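Local coordinates for elastinolytic metalloprotease (Pseudoalteromonas sp. CF6-2, PDB 6IK4), which probably acts as a zinc-dependent metalloendopeptidase of family M23 with elastin and peptidoglycan as likely substrates, the deposited chain being the C-terminal part of a longer protein, at residues G43-W48 and L97-N102; A51-V56 and V67-G72; G55-F60 and D89-G94. One frame throughout, in Å; residues are numbered along the deposited sequence. Where two conformers were deposited one is given.

Contact 1: G43-W48 and L97-N102; sequences GSNTPW and LGRYAN
Thr46 OG1 donates to Tyr100 O (2.8 Å), almost in line with that carbonyl, and accepts from Arg99 NH2 (3.0 Å), lying 24° out of the guanidinium plane. Arg99 reaches it because its chain bends at chi3 (57°), which also brings NE into a weak bond with Thr46 O. At the start of the loop segment, Gly43 N bonds in the carbonyl plane to Asn102 O (2.6 Å), while Asn102 ND2 gives a hydrogen, in the plane of its own amide, to Ser44 O (3.0 Å). The backbone bond from Tyr100 N to Pro47 O is weak.

Two rings supply the apolar contacts. Arg99 CG lies over a face of Trp48, 3.5 Å from the centroid of the five-membered ring, a CH-pi contact. Pro47 CD covers one face of Tyr100, 3.3 Å from CZ, and the Tyr100 hydroxyl bonds to Asn37 N.

Trp48 and Arg99 form an antiparallel non-hydrogen-bonded pair. Side chains of Thr46, Arg99 and Asn102 supply four of the six hydrogen bonds that tether the loop. The Tyr100 ring, held by Pro47 and Asn37, lies about 5 Å from the side chains of His79 and His118, predicted active-site residues, consistent with a place beside the catalytic site.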
loop_
_atom_site.group_PDB
_atom_site.type_symbol
_atom_site.label_atom_id
_atom_site.label_comp_id
_atom_site.label_asym_id
_atom_site.label_seq_id
_atom_site.Cartn_x
_atom_site.Cartn_y
_atom_site.Cartn_z
ATOM N N GLY A 43 16.328 -5.552 9.609
ATOM C CA GLY A 43 16.761 -6.867 10.032
ATOM C C GLY A 43 15.675 -7.743 10.617
ATOM O O GLY A 43 15.897 -8.951 10.785
ATOM N N SER A 44 14.505 -7.185 10.917
ATOM C CA SER A 44 13.439 -7.945 11.547
ATOM C C SER A 44 12.752 -8.848 10.525
ATOM O O SER A 44 13.048 -8.830 9.327
ATOM C CB SER A 44 12.443 -7.004 12.226
ATOM O OG SER A 44 11.744 -6.215 11.277
ATOM N N ASN A 45 11.818 -9.660 11.014
ATOM C CA ASN A 45 11.140 -10.663 10.196
ATOM C C ASN A 45 9.931 -10.004 9.526
ATOM O O ASN A 45 8.785 -10.124 9.968
ATOM C CB ASN A 45 10.755 -11.850 11.072
ATOM C CG ASN A 45 9.937 -12.884 10.342
ATOM O OD1 ASN A 45 10.226 -13.235 9.194
ATOM N ND2 ASN A 45 8.902 -13.389 11.011
ATOM N N THR A 46 10.201 -9.285 8.433
ATOM C CA THR A 46 9.142 -8.530 7.758
ATOM C C THR A 46 8.181 -9.461 7.016
ATOM O O THR A 46 8.582 -10.520 6.525
ATOM C CB THR A 46 9.742 -7.519 6.787
ATOM O OG1 THR A 46 10.687 -8.170 5.925
ATOM C CG2 THR A 46 10.423 -6.384 7.542
ATOM N N PRO A 47 6.902 -9.087 6.916
ATOM C CA PRO A 47 5.893 -10.004 6.378
ATOM C C PRO A 47 5.835 -9.983 4.858
ATOM O O PRO A 47 6.397 -9.114 4.190
ATOM C CB PRO A 47 4.586 -9.461 6.965
ATOM C CG PRO A 47 4.840 -7.975 7.028
ATOM C CD PRO A 47 6.284 -7.871 7.479
ATOM N N TRP A 48 5.106 -10.963 4.322
ATOM C CA TRP A 48 4.744 -10.963 2.915
ATOM C C TRP A 48 3.540 -10.055 2.695
ATOM O O TRP A 48 2.682 -9.900 3.577
ATOM C CB TRP A 48 4.439 -12.386 2.433
ATOM C CG TRP A 48 5.653 -13.281 2.505
ATOM C CD1 TRP A 48 6.119 -13.937 3.607
ATOM C CD2 TRP A 48 6.572 -13.577 1.444
ATOM N NE1 TRP A 48 7.269 -14.629 3.298
ATOM C CE2 TRP A 48 7.567 -14.427 1.975
ATOM C CE3 TRP A 48 6.649 -13.206 0.097
ATOM C CZ2 TRP A 48 8.626 -14.918 1.202
ATOM C CZ3 TRP A 48 7.711 -13.691 -0.672
ATOM C CH2 TRP A 48 8.679 -14.542 -0.115
ATOM N N LEU A 97 2.974 -11.282 -3.207
ATOM C CA LEU A 97 3.799 -10.617 -4.216
ATOM C C LEU A 97 5.283 -10.640 -3.867
ATOM O O LEU A 97 6.135 -10.589 -4.764
ATOM C CB LEU A 97 3.344 -9.156 -4.379
ATOM C CG LEU A 97 1.927 -8.964 -4.936
ATOM C CD1 LEU A 97 1.505 -7.482 -4.916
ATOM C CD2 LEU A 97 1.838 -9.540 -6.361
ATOM N N GLY A 98 5.598 -10.690 -2.586
ATOM C CA GLY A 98 6.938 -10.450 -2.096
ATOM C C GLY A 98 6.830 -10.031 -0.644
ATOM O O GLY A 98 5.746 -10.007 -0.063
ATOM N N ARG A 99 7.978 -9.721 -0.058
ATOM C CA ARG A 99 8.012 -9.131 1.279
ATOM C C ARG A 99 8.292 -7.642 1.153
ATOM O O ARG A 99 8.856 -7.193 0.156
ATOM C CB ARG A 99 9.096 -9.783 2.153
ATOM C CG ARG A 99 8.851 -11.242 2.472
ATOM C CD ARG A 99 10.066 -11.901 3.136
ATOM N NE ARG A 99 10.487 -11.225 4.362
ATOM C CZ ARG A 99 11.574 -11.555 5.065
ATOM N NH1 ARG A 99 12.354 -12.559 4.669
ATOM N NH2 ARG A 99 11.882 -10.889 6.172
ATOM N N TYR A 100 7.905 -6.858 2.162
ATOM C CA TYR A 100 8.512 -5.537 2.201
ATOM C C TYR A 100 9.870 -5.689 2.860
ATOM O O TYR A 100 10.062 -6.553 3.718
ATOM C CB TYR A 100 7.643 -4.457 2.868
ATOM C CG TYR A 100 7.198 -4.554 4.316
ATOM C CD1 TYR A 100 8.078 -4.318 5.373
ATOM C CD2 TYR A 100 5.853 -4.750 4.618
ATOM C CE1 TYR A 100 7.636 -4.361 6.698
ATOM C CE2 TYR A 100 5.404 -4.783 5.924
ATOM C CZ TYR A 100 6.295 -4.583 6.957
ATOM O OH TYR A 100 5.830 -4.624 8.253
ATOM N N ALA A 101 10.828 -4.907 2.376
ATOM C CA ALA A 101 12.236 -5.177 2.623
ATOM C C ALA A 101 12.591 -4.969 4.088
ATOM O O ALA A 101 12.173 -3.992 4.709
ATOM C CB ALA A 101 13.098 -4.271 1.752
ATOM N N ASN A 102 13.370 -5.900 4.635
ATOM C CA ASN A 102 13.916 -5.755 5.978
ATOM C C ASN A 102 15.339 -5.204 5.966
ATOM O O ASN A 102 15.977 -5.133 7.022
ATOM C CB ASN A 102 13.847 -7.095 6.723
ATOM C CG ASN A 102 15.011 -8.037 6.388
ATOM O OD1 ASN A 102 15.682 -7.896 5.366
ATOM N ND2 ASN A 102 15.239 -9.007 7.260
#

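Contact 2: A51-V56 and V67-G72; sequences AAHGGV and VTHSSG
Val67 meets His53 and Gly55 with one methyl. Its CG1, anti to the backbone N (chi1 -177°), sits 3.6 Å from His53 CE1 and equally near Gly55 N, while CG2 makes only a loose contact with the methyl of Ala51. The side chains of Val67 and His53 run past each other in opposite directions, and the imidazole presents an edge to the backbone: His53 CE1 is 3.2 Å from Val67 O, which lies near the ring plane. The ring is fixed by its nitrogens. His53 ND1 donates to Gly54 O (2.8 Å), which lies in the imidazole plane although the donor stands well above the plane of that carbonyl, and NE2 has a weak bond to Thr75 OG1. His53 O, by contrast, is buried without a partner in the model.

These residues lie where the beta hairpin of strands 55-61 and 64-68 opens at its base. Val56 and Thr68 form an antiparallel hydrogen-bonded pair, with Val56 N to Thr68 O at 2.9 Å and Thr68 N to Val56 O at 2.8 Å. One residue earlier, Gly55 brings its CA close to Thr68 O, where a beta carbon would collide with that oxygen.

His69 begins a type I turn that ends at Gly72. Its CD2 edge approaches Gly54 O (3.5 Å) in the ring plane, and ND1 is hydrogen-bonded to Ser71 OG. The imidazoles of His53 and His69 stand nearly perpendicular (86°), and both also meet the ring of Phe3.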
loop_
_atom_site.group_PDB
_atom_site.type_symbol
_atom_site.label_atom_id
_atom_site.label_comp_id
_atom_site.label_asym_id
_atom_site.label_seq_id
_atom_site.Cartn_x
_atom_site.Cartn_y
_atom_site.Cartn_z
ATOM N N ALA A 51 -1.466 -9.176 -2.865
ATOM C CA ALA A 51 -2.097 -8.335 -3.879
ATOM C C ALA A 51 -3.469 -7.867 -3.398
ATOM O O ALA A 51 -4.311 -8.683 -2.996
ATOM C CB ALA A 51 -2.239 -9.100 -5.202
ATOM N N ALA A 52 -3.692 -6.545 -3.450
ATOM C CA ALA A 52 -4.957 -5.944 -3.028
ATOM C C ALA A 52 -6.113 -6.296 -3.959
ATOM O O ALA A 52 -7.274 -6.096 -3.579
ATOM C CB ALA A 52 -4.817 -4.416 -2.956
ATOM N N HIS A 53 -5.816 -6.818 -5.143
ATOM C CA HIS A 53 -6.791 -7.158 -6.181
ATOM C C HIS A 53 -6.043 -7.947 -7.253
ATOM O O HIS A 53 -4.821 -8.090 -7.196
ATOM C CB HIS A 53 -7.414 -5.902 -6.785
ATOM C CG HIS A 53 -6.394 -4.979 -7.376
ATOM N ND1 HIS A 53 -5.879 -5.147 -8.646
ATOM C CD2 HIS A 53 -5.739 -3.925 -6.839
ATOM C CE1 HIS A 53 -4.969 -4.216 -8.875
ATOM N NE2 HIS A 53 -4.863 -3.463 -7.792
ATOM N N GLY A 54 -6.790 -8.442 -8.251
ATOM C CA GLY A 54 -6.176 -9.174 -9.345
ATOM C C GLY A 54 -5.733 -8.279 -10.497
ATOM O O GLY A 54 -6.135 -7.118 -10.603
ATOM N N GLY A 55 -4.868 -8.820 -11.348
ATOM C CA GLY A 55 -4.435 -8.084 -12.517
ATOM C C GLY A 55 -3.101 -8.578 -13.051
ATOM O O GLY A 55 -2.607 -9.642 -12.676
ATOM N N VAL A 56 -2.538 -7.765 -13.950
ATOM C CA VAL A 56 -1.294 -8.069 -14.655
ATOM C C VAL A 56 -0.140 -7.364 -13.959
ATOM O O VAL A 56 -0.260 -6.198 -13.558
ATOM C CB VAL A 56 -1.385 -7.642 -16.135
ATOM C CG1 VAL A 56 -0.129 -8.056 -16.891
ATOM C CG2 VAL A 56 -2.614 -8.276 -16.781
ATOM N N VAL A 67 0.366 -4.155 -9.790
ATOM C CA VAL A 67 -0.729 -4.997 -10.259
ATOM C C VAL A 67 -1.730 -4.091 -10.965
ATOM O O VAL A 67 -2.329 -3.219 -10.328
ATOM C CB VAL A 67 -1.418 -5.746 -9.105
ATOM C CG1 VAL A 67 -2.524 -6.676 -9.659
ATOM C CG2 VAL A 67 -0.396 -6.521 -8.264
ATOM N N THR A 68 -1.928 -4.299 -12.267
ATOM C CA THR A 68 -2.879 -3.502 -13.040
ATOM C C THR A 68 -4.141 -4.314 -13.322
ATOM O O THR A 68 -4.089 -5.363 -13.980
ATOM C CB THR A 68 -2.256 -3.005 -14.345
ATOM O OG1 THR A 68 -1.093 -2.221 -14.043
ATOM C CG2 THR A 68 -3.261 -2.133 -15.099
ATOM N N HIS A 69 -5.269 -3.816 -12.824
ATOM C CA HIS A 69 -6.579 -4.427 -12.960
ATOM C C HIS A 69 -7.124 -4.210 -14.374
ATOM O O HIS A 69 -6.746 -3.270 -15.077
ATOM C CB HIS A 69 -7.535 -3.832 -11.922
ATOM C CG HIS A 69 -8.865 -4.522 -11.843
ATOM N ND1 HIS A 69 -10.024 -3.963 -12.342
ATOM C CD2 HIS A 69 -9.224 -5.713 -11.307
ATOM C CE1 HIS A 69 -11.038 -4.781 -12.116
ATOM N NE2 HIS A 69 -10.580 -5.851 -11.492
ATOM N N SER A 70 -8.031 -5.095 -14.784
ATOM C CA SER A 70 -8.652 -4.974 -16.102
ATOM C C SER A 70 -9.319 -3.614 -16.320
ATOM O O SER A 70 -9.504 -3.200 -17.474
ATOM C CB SER A 70 -9.674 -6.098 -16.276
ATOM O OG SER A 70 -10.665 -6.013 -15.267
ATOM N N SER A 71 -9.683 -2.907 -15.244
ATOM C CA SER A 71 -10.299 -1.584 -15.340
ATOM C C SER A 71 -9.299 -0.464 -15.605
ATOM O O SER A 71 -9.718 0.681 -15.837
ATOM C CB SER A 71 -11.032 -1.263 -14.039
ATOM O OG SER A 71 -10.059 -1.209 -12.995
ATOM N N GLY A 72 -8.002 -0.737 -15.534
ATOM C CA GLY A 72 -7.003 0.309 -15.623
ATOM C C GLY A 72 -6.639 0.968 -14.306
ATOM O O GLY A 72 -5.713 1.789 -14.281
#

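Contact 3: G55-F60 and D89-G94; sequences GVITRF and DTVQPG
Asp89 O receives the hydrogen of Ile57 N at 2.8 Å, with the donor nearly in line with the carbonyl, and a CA-H...O contact from Val56 CA (3.4 Å). Gly55 O is approached in the same way: Val91 N bonds to it at 2.9 Å, and Thr90 CA comes alongside. Gly55 N completes the pair with a bond to Val91 O (3.1 Å). Gly55 and Val91 thus form an antiparallel hydrogen-bonded pair, followed by the non-hydrogen-bonded pair of Val56 and Thr90.

The side-chain contact is between Ile57 and Val91, which cross at about a right angle. Ile57 CG1 stands beside its own backbone N (chi1 -68°), 3.9 Å from Val91 CG1, and CD1 reaches both methyls of the valine. An alanine in place of Ile57 lacks every side-chain carbon beyond CB, among them the CG1 and CD1 that meet Val91, and would probably leave a gap beside the valine methyls. The carboxylate of Asp89 turns elsewhere, OD2 accepting a bond from Asn86 N.

Strand 90-91 adds a short edge to strand 55-61, whose other side pairs with strand 64-68; Ile57 also packs on Ile65, Val67 and Tyr85, and Val91 on Val67.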
loop_
_atom_site.group_PDB
_atom_site.type_symbol
_atom_site.label_atom_id
_atom_site.label_comp_id
_atom_site.label_asym_id
_atom_site.label_seq_id
_atom_site.Cartn_x
_atom_site.Cartn_y
_atom_site.Cartn_z
ATOM N N GLY A 55 -4.868 -8.820 -11.348
ATOM C CA GLY A 55 -4.435 -8.084 -12.517
ATOM C C GLY A 55 -3.101 -8.578 -13.051
ATOM O O GLY A 55 -2.607 -9.642 -12.676
ATOM N N VAL A 56 -2.538 -7.765 -13.950
ATOM C CA VAL A 56 -1.294 -8.069 -14.655
ATOM C C VAL A 56 -0.140 -7.364 -13.959
ATOM O O VAL A 56 -0.260 -6.198 -13.558
ATOM C CB VAL A 56 -1.385 -7.642 -16.135
ATOM C CG1 VAL A 56 -0.129 -8.056 -16.891
ATOM C CG2 VAL A 56 -2.614 -8.276 -16.781
ATOM N N ILE A 57 0.990 -8.065 -13.837
ATOM C CA ILE A 57 2.154 -7.571 -13.111
ATOM C C ILE A 57 3.017 -6.703 -14.014
ATOM O O ILE A 57 3.258 -7.039 -15.183
ATOM C CB ILE A 57 2.978 -8.756 -12.570
ATOM C CG1 ILE A 57 2.216 -9.502 -11.475
ATOM C CG2 ILE A 57 4.381 -8.303 -12.117
ATOM C CD1 ILE A 57 2.128 -8.739 -10.158
ATOM N N THR A 58 3.512 -5.594 -13.461
ATOM C CA THR A 58 4.676 -4.893 -13.992
ATOM C C THR A 58 5.726 -4.879 -12.894
ATOM O O THR A 58 5.438 -4.436 -11.779
ATOM C CB THR A 58 4.335 -3.462 -14.421
ATOM O OG1 THR A 58 3.246 -3.476 -15.350
ATOM C CG2 THR A 58 5.552 -2.799 -15.072
ATOM N N ARG A 59 6.928 -5.385 -13.185
ATOM C CA ARG A 59 8.035 -5.397 -12.228
ATOM C C ARG A 59 9.050 -4.354 -12.670
ATOM O O ARG A 59 9.729 -4.535 -13.684
ATOM C CB ARG A 59 8.685 -6.778 -12.125
ATOM C CG ARG A 59 9.926 -6.819 -11.207
ATOM C CD ARG A 59 10.690 -8.138 -11.338
ATOM N NE ARG A 59 11.964 -8.137 -10.608
ATOM C CZ ARG A 59 13.077 -7.533 -11.023
ATOM N NH1 ARG A 59 13.089 -6.861 -12.164
ATOM N NH2 ARG A 59 14.185 -7.595 -10.291
ATOM N N PHE A 60 9.154 -3.262 -11.909
ATOM C CA PHE A 60 10.040 -2.178 -12.320
ATOM C C PHE A 60 11.475 -2.417 -11.879
ATOM O O PHE A 60 12.407 -1.947 -12.536
ATOM C CB PHE A 60 9.535 -0.843 -11.773
ATOM C CG PHE A 60 8.219 -0.406 -12.359
ATOM C CD1 PHE A 60 8.162 0.123 -13.635
ATOM C CD2 PHE A 60 7.039 -0.522 -11.634
ATOM C CE1 PHE A 60 6.955 0.525 -14.190
ATOM C CE2 PHE A 60 5.829 -0.115 -12.181
ATOM C CZ PHE A 60 5.790 0.410 -13.464
ATOM N N ASP A 89 2.937 -11.469 -15.888
ATOM C CA ASP A 89 2.289 -12.480 -15.062
ATOM C C ASP A 89 0.939 -11.966 -14.572
ATOM O O ASP A 89 0.715 -10.757 -14.457
ATOM C CB ASP A 89 3.166 -12.850 -13.858
ATOM C CG ASP A 89 4.378 -13.692 -14.244
ATOM O OD1 ASP A 89 4.378 -14.261 -15.364
ATOM O OD2 ASP A 89 5.334 -13.771 -13.429
ATOM N N THR A 90 0.029 -12.897 -14.296
ATOM C CA THR A 90 -1.287 -12.588 -13.756
ATOM C C THR A 90 -1.351 -13.041 -12.301
ATOM O O THR A 90 -0.861 -14.125 -11.962
ATOM C CB THR A 90 -2.385 -13.267 -14.590
ATOM O OG1 THR A 90 -2.465 -12.637 -15.880
ATOM C CG2 THR A 90 -3.738 -13.175 -13.912
ATOM N N VAL A 91 -1.934 -12.207 -11.438
ATOM C CA VAL A 91 -2.149 -12.588 -10.049
ATOM C C VAL A 91 -3.618 -12.381 -9.705
ATOM O O VAL A 91 -4.357 -11.689 -10.407
ATOM C CB VAL A 91 -1.248 -11.811 -9.063
ATOM C CG1 VAL A 91 0.223 -12.135 -9.323
ATOM C CG2 VAL A 91 -1.498 -10.309 -9.175
ATOM N N GLN A 92 -4.024 -13.007 -8.613
ATOM C CA GLN A 92 -5.345 -12.938 -8.026
ATOM C C GLN A 92 -5.299 -12.108 -6.756
ATOM O O GLN A 92 -4.228 -11.927 -6.158
ATOM C CB GLN A 92 -5.854 -14.348 -7.687
ATOM C CG GLN A 92 -5.823 -15.315 -8.845
ATOM C CD GLN A 92 -6.748 -14.894 -9.950
ATOM O OE1 GLN A 92 -7.910 -14.571 -9.705
ATOM N NE2 GLN A 92 -6.244 -14.893 -11.184
ATOM N N PRO A 93 -6.444 -11.594 -6.305
ATOM C CA PRO A 93 -6.500 -10.978 -4.976
ATOM C C PRO A 93 -5.917 -11.930 -3.947
ATOM O O PRO A 93 -6.237 -13.118 -3.934
ATOM C CB PRO A 93 -8.000 -10.759 -4.751
ATOM C CG PRO A 93 -8.579 -10.719 -6.126
ATOM C CD PRO A 93 -7.782 -11.699 -6.915
ATOM N N GLY A 94 -5.031 -11.412 -3.101
ATOM C CA GLY A 94 -4.431 -12.207 -2.054
ATOM C C GLY A 94 -3.095 -12.839 -2.399
ATOM O O GLY A 94 -2.384 -13.272 -1.486
#

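All three contacts belong to the large antiparallel sheet, and each mixes buried and exposed residues. Contacts 2 and 3 share Gly55 and Val56, their centres about 6 Å apart: one pairs strand 55-61 with 64-68, the other with 90-91. Contact 3 is mostly backbone pairing with isoleucine and valine methyls, whereas contact 2 joins a single bridge to packing around two histidines. Contact 1, about 18 to 22 Å from them by centres, closes the chain loop in which both are nested and relies on side-chain polar bonds and ring faces. It alone comes near the predicted catalytic histidines. Leu97 bridges the groups: its CD1 packs on Ala51 and Val67, its CD2 on Ile57 and Val91.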